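Local atomic coordinates of ATP-dependent protease subunit HslV (Trypanosoma brucei brucei, PDB entry 4HNZ), a protein that forms the proteolytic double ring of the mitochondrial HslVU complex and hydrolyses proteins unfolded and fed in by the HslU ATPase. Residues 3-8 / 101-106; 12-17 / 94-99. All coordinates share one frame; numbering follows the deposited sequence.

Interaction 1: 3-8 / 101-106; sequences ILSVRK and EETLEI
Ser5 and Thr103 come nearest in backbone terms, their CA atoms 8.0 Å apart, a spacing too wide for main-chain pairing, so strands 3-8 and 103-106 meet through side chains. Arg7 carries the contact. Its chain runs extended from the backbone and then bends at chi3 (-75°), which turns the guanidinium toward Thr103. Two nitrogens donate to one oxygen: Arg7 NH1 lies 2.7 Å from Thr103 OG1, and Arg7 NH2 lies 2.9 Å from Thr103 OG1. Neither bond is straight (139° and 131° at the hydrogen), as expected when one oxygen sits between two nitrogens, and the oxygen lies slightly out of the guanidinium plane. Glu101 O stands over one face, toward the rim and 3.6 Å above the plane; the bonds of NH1 and NH2 to Thr103 OG1 and of NE to Ala100 O probably hold the group in its rotation. One water extends the polar chain, 2.8 Å from Ser5 OG and 3.1 Å from Thr103 OG1. Ser5 OG is also hydrogen-bonded to Val13 O, and Ser5 OG lies 3.9 Å from Thr103 CG2. The two strands belong to different antiparallel sheets, and this polar bridge between facing layers lies in the beta sandwich of the Ntn-hydrolase (proteasome-type) fold.

Interaction 2: 12-17 / 94-99; sequences VVLLGD and SLIVCS
Leu14 and Cys98 mark the closest backbone approach, with CA atoms 7.7 Å apart. The axes of strands 12-17 and 94-98 pass at 8.8 Å and run roughly antiparallel, with 152° between their directions. No hydrogen bond crosses, and the separation is that of two sheets stacked face to face.

Three contacts are apolar. CD1 of Leu14 serves two of them: it meets the branch methyl CG2 of Ile96 at 4.0 Å and SG of Cys98 at 4.2 Å, so this one methyl touches successive inward-pointing residues of the opposing strand. CG of Leu14 lies anti to its own backbone nitrogen (chi1 -177°), which carries the isobutyl end across to the other layer, where the Leu14 and Ile96 side chains pass alongside each other, pointing opposite ways. Val12 adds the third contact, its CG2 standing 4.3 Å from the sulfur of Cys98. That sulfur is therefore approached by both Val12 and Leu14.

The remaining contact sets a methyl against a main-chain oxygen. CG1 of Val12 comes within 3.6 Å of Ser99 O, placed there by a chi1 of 63° that tucks this methyl in the notch flanked by the residue's own N and C. Ser99 O also accepts a weak hydrogen bond from Arg7, while the hydroxyl of Ser99 binds Glu102 N.

All five touching residues are buried, and the side chain of Ile96 is about 9 Å from that of Thr1, probably the catalytic nucleophile, as in other proteasome-type proteases. With no hydrogen bond between the two segments, the contact probably depends mainly on dispersion and on the exclusion of water from between the sheets.

Both contacts join the same pair of sheets: 3-8 and 12-17 are neighbouring strands of one, 94-98 and 103-106 of the other. Leu4 O to Leu15 N and Leu104 O to Val97 N, each 2.8 Å, probably hydrogen-bond the strands within their own layers. The contact centres lie about 6 Å apart, and in sequence both segments of interaction 2 fall between the two segments of interaction 1. Interaction 2 is wholly buried, about 3 Å from the centre of the folded chain, against about 7 Å for interaction 1, and apolar; interaction 1 is only partly buried, reaches the exposed Glu101, and relies on arginine, hydroxyls and water. Ser5 OG, 3.4 Å from Cys98 SG, marks where the polar and apolar zones adjoin.

Interaction 1: 3-8 / 101-106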
loop_
_atom_site.group_PDB
_atom_site.type_symbol
_atom_site.label_atom_id
_atom_site.label_comp_id
_atom_site.label_asym_id
_atom_site.label_seq_id
_atom_site.Cartn_x
_atom_site.Cartn_y
_atom_site.Cartn_z
ATOM N N ILE A 3 -0.220 -24.357 -22.531
ATOM C CA ILE A 3 -1.072 -25.331 -23.078
ATOM C C ILE A 3 -1.583 -24.754 -24.387
ATOM O O ILE A 3 -2.102 -23.634 -24.415
ATOM C CB ILE A 3 -2.309 -25.628 -22.200
ATOM C CG1 ILE A 3 -1.967 -25.797 -20.740
ATOM C CG2 ILE A 3 -3.041 -26.868 -22.691
ATOM C CD1 ILE A 3 -1.116 -26.973 -20.454
ATOM N N LEU A 4 -1.498 -25.542 -25.459
ATOM C CA LEU A 4 -1.856 -25.086 -26.786
ATOM C C LEU A 4 -2.644 -26.144 -27.489
ATOM O O LEU A 4 -2.291 -27.342 -27.478
ATOM C CB LEU A 4 -0.605 -24.793 -27.564
ATOM C CG LEU A 4 -0.817 -24.527 -29.033
ATOM C CD1 LEU A 4 -1.541 -23.216 -29.226
ATOM C CD2 LEU A 4 0.492 -24.482 -29.804
ATOM N N SER A 5 -3.725 -25.729 -28.125
ATOM C CA SER A 5 -4.529 -26.621 -28.969
ATOM C C SER A 5 -4.614 -26.026 -30.370
ATOM O O SER A 5 -4.908 -24.853 -30.531
ATOM C CB SER A 5 -5.947 -26.749 -28.401
ATOM O OG SER A 5 -6.766 -27.555 -29.244
ATOM N N VAL A 6 -4.388 -26.850 -31.387
ATOM C CA VAL A 6 -4.557 -26.458 -32.772
ATOM C C VAL A 6 -5.430 -27.478 -33.525
ATOM O O VAL A 6 -5.157 -28.665 -33.475
ATOM C CB VAL A 6 -3.200 -26.451 -33.490
ATOM C CG1 VAL A 6 -3.353 -26.004 -34.915
ATOM C CG2 VAL A 6 -2.209 -25.558 -32.738
ATOM N N ARG A 7 -6.479 -26.998 -34.160
ATOM C CA ARG A 7 -7.318 -27.796 -34.989
ATOM C C ARG A 7 -7.048 -27.353 -36.418
ATOM O O ARG A 7 -7.225 -26.191 -36.744
ATOM C CB ARG A 7 -8.808 -27.578 -34.626
ATOM C CG ARG A 7 -9.798 -28.320 -35.515
ATOM C CD ARG A 7 -11.267 -28.162 -35.048
ATOM N NE ARG A 7 -11.536 -28.986 -33.867
ATOM C CZ ARG A 7 -11.536 -28.552 -32.603
ATOM N NH1 ARG A 7 -11.321 -27.265 -32.324
ATOM N NH2 ARG A 7 -11.738 -29.411 -31.582
ATOM N N LYS A 8 -6.656 -28.288 -37.259
ATOM C CA LYS A 8 -6.571 -28.043 -38.686
ATOM C C LYS A 8 -6.983 -29.301 -39.474
ATOM O O LYS A 8 -6.435 -30.383 -39.262
ATOM C CB LYS A 8 -5.161 -27.623 -39.107
ATOM C CG LYS A 8 -5.017 -27.314 -40.601
ATOM C CD LYS A 8 -3.590 -26.919 -40.933
ATOM C CE LYS A 8 -3.408 -26.389 -42.346
ATOM N NZ LYS A 8 -2.116 -25.607 -42.481
ATOM N N GLU A 101 -14.762 -32.456 -32.243
ATOM C CA GLU A 101 -15.611 -31.363 -32.730
ATOM C C GLU A 101 -15.273 -29.987 -32.144
ATOM O O GLU A 101 -15.210 -29.015 -32.886
ATOM C CB GLU A 101 -17.103 -31.660 -32.452
ATOM C CG GLU A 101 -17.754 -32.634 -33.427
ATOM C CD GLU A 101 -17.017 -33.956 -33.503
ATOM O OE1 GLU A 101 -16.668 -34.490 -32.416
ATOM O OE2 GLU A 101 -16.736 -34.424 -34.647
ATOM N N GLU A 102 -15.078 -29.914 -30.827
ATOM C CA GLU A 102 -15.115 -28.659 -30.090
ATOM C C GLU A 102 -13.874 -28.487 -29.236
ATOM O O GLU A 102 -13.355 -29.433 -28.653
ATOM C CB GLU A 102 -16.363 -28.587 -29.159
ATOM C CG GLU A 102 -17.745 -28.744 -29.818
ATOM C CD GLU A 102 -18.872 -29.134 -28.829
ATOM O OE1 GLU A 102 -19.099 -30.349 -28.569
ATOM O OE2 GLU A 102 -19.583 -28.229 -28.319
ATOM N N THR A 103 -13.427 -27.241 -29.125
ATOM C CA THR A 103 -12.450 -26.839 -28.138
ATOM C C THR A 103 -12.957 -25.636 -27.341
ATOM O O THR A 103 -13.374 -24.621 -27.912
ATOM C CB THR A 103 -11.108 -26.425 -28.817
ATOM O OG1 THR A 103 -10.656 -27.465 -29.700
ATOM C CG2 THR A 103 -10.068 -26.187 -27.803
ATOM N N LEU A 104 -12.816 -25.711 -26.029
ATOM C CA LEU A 104 -13.141 -24.609 -25.146
ATOM C C LEU A 104 -12.042 -24.333 -24.155
ATOM O O LEU A 104 -11.465 -25.224 -23.568
ATOM C CB LEU A 104 -14.387 -24.909 -24.306
ATOM C CG LEU A 104 -15.569 -25.084 -25.199
ATOM C CD1 LEU A 104 -16.003 -26.521 -25.145
ATOM C CD2 LEU A 104 -16.705 -24.157 -24.787
ATOM N N GLU A 105 -11.903 -23.066 -23.869
ATOM C CA GLU A 105 -11.064 -22.613 -22.841
ATOM C C GLU A 105 -11.958 -22.021 -21.737
ATOM O O GLU A 105 -12.883 -21.242 -21.988
ATOM C CB GLU A 105 -10.104 -21.564 -23.426
ATOM C CG GLU A 105 -9.510 -20.597 -22.424
ATOM C CD GLU A 105 -8.704 -19.458 -23.097
ATOM O OE1 GLU A 105 -8.489 -19.519 -24.351
ATOM O OE2 GLU A 105 -8.281 -18.520 -22.337
ATOM N N ILE A 106 -11.636 -22.392 -20.504
ATOM C CA ILE A 106 -12.334 -21.904 -19.333
ATOM C C ILE A 106 -11.341 -21.379 -18.308
ATOM O O ILE A 106 -10.425 -22.062 -17.959
ATOM C CB ILE A 106 -13.121 -23.031 -18.681
ATOM C CG1 ILE A 106 -13.911 -23.754 -19.719
ATOM C CG2 ILE A 106 -14.042 -22.451 -17.631
ATOM C CD1 ILE A 106 -14.317 -25.156 -19.287
HETATM O O HOH W 1 -8.283 -26.137 -31.127
#

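Interaction 2: 12-17 / 94-99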
loop_
_atom_site.group_PDB
_atom_site.type_symbol
_atom_site.label_atom_id
_atom_site.label_comp_id
_atom_site.label_asym_id
_atom_site.label_seq_id
_atom_site.Cartn_x
_atom_site.Cartn_y
_atom_site.Cartn_z
ATOM N N VAL A 12 -7.176 -32.473 -34.390
ATOM C CA VAL A 12 -6.922 -31.490 -33.346
ATOM C C VAL A 12 -5.825 -32.046 -32.425
ATOM O O VAL A 12 -5.840 -33.233 -32.065
ATOM C CB VAL A 12 -8.212 -31.096 -32.565
ATOM C CG1 VAL A 12 -8.810 -32.279 -31.814
ATOM C CG2 VAL A 12 -7.934 -29.973 -31.614
ATOM N N VAL A 13 -4.885 -31.201 -32.057
ATOM C CA VAL A 13 -3.863 -31.621 -31.130
ATOM C C VAL A 13 -3.907 -30.710 -29.918
ATOM O O VAL A 13 -4.395 -29.584 -29.979
ATOM C CB VAL A 13 -2.451 -31.623 -31.763
ATOM C CG1 VAL A 13 -2.409 -32.490 -33.027
ATOM C CG2 VAL A 13 -2.015 -30.208 -32.098
ATOM N N LEU A 14 -3.439 -31.252 -28.801
ATOM C CA LEU A 14 -3.358 -30.570 -27.533
ATOM C C LEU A 14 -2.008 -30.879 -26.965
ATOM O O LEU A 14 -1.623 -32.025 -26.841
ATOM C CB LEU A 14 -4.469 -31.054 -26.593
ATOM C CG LEU A 14 -4.525 -30.353 -25.238
ATOM C CD1 LEU A 14 -4.955 -28.910 -25.391
ATOM C CD2 LEU A 14 -5.503 -31.052 -24.269
ATOM N N LEU A 15 -1.281 -29.817 -26.641
ATOM C CA LEU A 15 0.051 -29.953 -26.175
ATOM C C LEU A 15 0.193 -29.157 -24.888
ATOM O O LEU A 15 -0.389 -28.077 -24.771
ATOM C CB LEU A 15 1.051 -29.379 -27.171
ATOM C CG LEU A 15 1.494 -30.317 -28.281
ATOM C CD1 LEU A 15 0.317 -30.517 -29.225
ATOM C CD2 LEU A 15 2.694 -29.755 -29.050
ATOM N N GLY A 16 1.016 -29.655 -23.980
ATOM C CA GLY A 16 1.356 -28.942 -22.753
ATOM C C GLY A 16 2.786 -29.160 -22.337
ATOM O O GLY A 16 3.349 -30.221 -22.558
ATOM N N ASP A 17 3.361 -28.155 -21.734
ATOM C CA ASP A 17 4.720 -28.309 -21.243
ATOM C C ASP A 17 4.685 -29.105 -19.922
ATOM O O ASP A 17 3.621 -29.461 -19.433
ATOM C CB ASP A 17 5.431 -26.964 -21.114
ATOM C CG ASP A 17 5.108 -26.266 -19.826
ATOM O OD1 ASP A 17 3.893 -25.953 -19.612
ATOM O OD2 ASP A 17 6.042 -26.032 -19.003
ATOM N N SER A 94 -6.700 -22.657 -15.153
ATOM C CA SER A 94 -7.354 -22.471 -16.423
ATOM C C SER A 94 -7.335 -23.804 -17.115
ATOM O O SER A 94 -6.427 -24.588 -16.878
ATOM C CB SER A 94 -6.578 -21.482 -17.247
ATOM O OG SER A 94 -6.767 -20.221 -16.682
ATOM N N LEU A 95 -8.310 -24.045 -17.981
ATOM C CA LEU A 95 -8.513 -25.370 -18.645
ATOM C C LEU A 95 -8.739 -25.185 -20.073
ATOM O O LEU A 95 -9.345 -24.198 -20.465
ATOM C CB LEU A 95 -9.742 -26.074 -18.123
ATOM C CG LEU A 95 -9.811 -26.278 -16.627
ATOM C CD1 LEU A 95 -11.135 -26.920 -16.283
ATOM C CD2 LEU A 95 -8.641 -27.120 -16.059
ATOM N N ILE A 96 -8.187 -26.075 -20.865
ATOM C CA ILE A 96 -8.633 -26.237 -22.244
ATOM C C ILE A 96 -9.195 -27.632 -22.358
ATOM O O ILE A 96 -8.541 -28.610 -21.967
ATOM C CB ILE A 96 -7.494 -26.092 -23.247
ATOM C CG1 ILE A 96 -7.016 -24.657 -23.276
ATOM C CG2 ILE A 96 -7.992 -26.436 -24.638
ATOM C CD1 ILE A 96 -5.860 -24.403 -24.225
ATOM N N VAL A 97 -10.404 -27.719 -22.918
ATOM C CA VAL A 97 -11.077 -28.999 -23.141
ATOM C C VAL A 97 -11.204 -29.195 -24.636
ATOM O O VAL A 97 -11.820 -28.362 -25.291
ATOM C CB VAL A 97 -12.531 -29.015 -22.622
ATOM C CG1 VAL A 97 -12.987 -30.451 -22.335
ATOM C CG2 VAL A 97 -12.691 -28.179 -21.405
ATOM N N CYS A 98 -10.787 -30.362 -25.125
ATOM C CA CYS A 98 -10.951 -30.752 -26.510
ATOM C C CYS A 98 -11.704 -32.020 -26.760
ATOM O O CYS A 98 -11.506 -33.028 -26.099
ATOM C CB CYS A 98 -9.594 -31.064 -27.119
ATOM S SG CYS A 98 -8.637 -29.614 -27.353
ATOM N N SER A 99 -12.571 -31.937 -27.757
ATOM C CA SER A 99 -13.065 -33.096 -28.442
ATOM C C SER A 99 -12.658 -32.923 -29.897
ATOM O O SER A 99 -12.059 -31.915 -30.286
ATOM C CB SER A 99 -14.572 -33.208 -28.318
ATOM O OG SER A 99 -15.180 -32.161 -29.018
#